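PDB 2UYG: 3-dehydroquinate dehydratase from Thermus thermophilus, which catalyses, as a type II dehydroquinase, the trans-dehydration of 3-dehydroquinate to 3-dehydroshikimate, the third step of the route from erythrose 4-phosphate to chorismate. Local coordinates for residues Thr24-Glu27 against Glu28-Ala31. Numbering follows the deposited sequence.
Sequences TTLE and ELEA
Thr25 and Glu28 hold each other by two reciprocal hydrogen bonds, the defining geometry of a capping box at the N-terminus of helix 26-39. In one, Glu28 N donates to Thr25 OG1 over 3.0 Å with an N-H...O angle of 165°, so the hydroxyl oxygen serves as N-cap acceptor for an amide of the first turn. In the other, Thr25 N donates to Glu28 OE1, also at 3.0 Å, and arrives from above the carboxylate plane, 36° out of it. Two torsions make the exchange possible: chi1 of Thr25 (57°) tucks OG1 between its own N and carbonyl carbon, while Glu28 carries CG beside its backbone N, where it lies 3.3 Å from Thr25 OG1, and the extended chain beyond takes OE1 back to Thr25 N. Thr24 flanks the carboxylate, its CA 3.5 Å from Glu28 OE1.

Behind the box the helical pattern begins at once. Leu29 N bonds to Thr25 O at 2.7 Å, followed by Glu30 N to Leu26 O and Ala31 N to Glu27 O. On the inner face, Leu26 CD1 lies 4.5 Å from Leu29 CD1, and both leucines rest on Phe46 of strand 44-48, seating this crossover helix of the beta-alpha-beta unit against the sheet. A valine in place of Thr25 would probably leave Glu28 N without its capping acceptor and the first turn prone to fray. The carboxylate of Glu28, set at the positive end of the helix dipole, is likely to be favoured there as an anion.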
# COMPACT_ATOMS: atom_id res chain seq x y z
N THR A 24 30.61 -11.04 22.47
CA THR A 24 31.75 -10.17 22.33
C THR A 24 31.41 -8.67 22.57
O THR A 24 30.34 -8.17 22.16
CB THR A 24 32.65 -10.43 21.07
OG1 THR A 24 32.52 -9.37 20.14
CG2 THR A 24 32.41 -11.74 20.33
N THR A 25 32.29 -7.97 23.31
CA THR A 25 32.02 -6.61 23.76
C THR A 25 32.54 -5.69 22.70
O THR A 25 33.31 -6.09 21.83
CB THR A 25 32.73 -6.20 25.09
OG1 THR A 25 34.14 -6.39 24.92
CG2 THR A 25 32.30 -7.04 26.23
N LEU A 26 32.18 -4.43 22.88
CA LEU A 26 32.61 -3.42 21.94
C LEU A 26 34.13 -3.29 22.07
O LEU A 26 34.82 -3.23 21.01
CB LEU A 26 31.89 -2.06 22.17
CG LEU A 26 32.25 -1.00 21.15
CD1 LEU A 26 31.52 -1.24 19.82
CD2 LEU A 26 32.10 0.51 21.64
N GLU A 27 34.64 -3.21 23.31
CA GLU A 27 36.12 -3.28 23.55
C GLU A 27 36.80 -4.46 22.84
O GLU A 27 37.81 -4.30 22.18
CB GLU A 27 36.45 -3.47 25.04
CG GLU A 27 36.17 -2.31 25.97
CD GLU A 27 37.08 -2.39 27.23
OE1 GLU A 27 37.88 -1.45 27.44
OE2 GLU A 27 37.01 -3.43 27.99
N GLU A 28 36.26 -5.65 22.98
CA GLU A 28 36.86 -6.79 22.29
C GLU A 28 36.71 -6.65 20.79
O GLU A 28 37.63 -6.94 20.06
CB GLU A 28 36.26 -8.13 22.79
CG GLU A 28 36.64 -8.45 24.25
CD GLU A 28 35.64 -9.36 24.89
OE1 GLU A 28 34.58 -9.60 24.31
OE2 GLU A 28 35.92 -9.88 25.96
N LEU A 29 35.58 -6.09 20.32
CA LEU A 29 35.45 -5.84 18.88
C LEU A 29 36.59 -4.94 18.33
O LEU A 29 37.17 -5.27 17.30
CB LEU A 29 34.12 -5.15 18.57
CG LEU A 29 33.38 -5.58 17.32
CD1 LEU A 29 32.33 -4.56 16.95
CD2 LEU A 29 34.22 -5.89 16.19
N GLU A 30 36.90 -3.80 18.98
CA GLU A 30 37.98 -2.95 18.49
C GLU A 30 39.30 -3.72 18.46
O GLU A 30 40.08 -3.59 17.51
CB GLU A 30 38.22 -1.67 19.31
CG GLU A 30 36.99 -1.19 20.09
CD GLU A 30 37.23 0.08 20.91
OE1 GLU A 30 36.22 0.43 21.69
OE2 GLU A 30 38.43 0.59 20.74
N ALA A 31 39.53 -4.54 19.49
CA ALA A 31 40.83 -5.16 19.64
C ALA A 31 40.98 -6.14 18.48
O ALA A 31 42.00 -6.16 17.85
CB ALA A 31 40.99 -5.86 21.03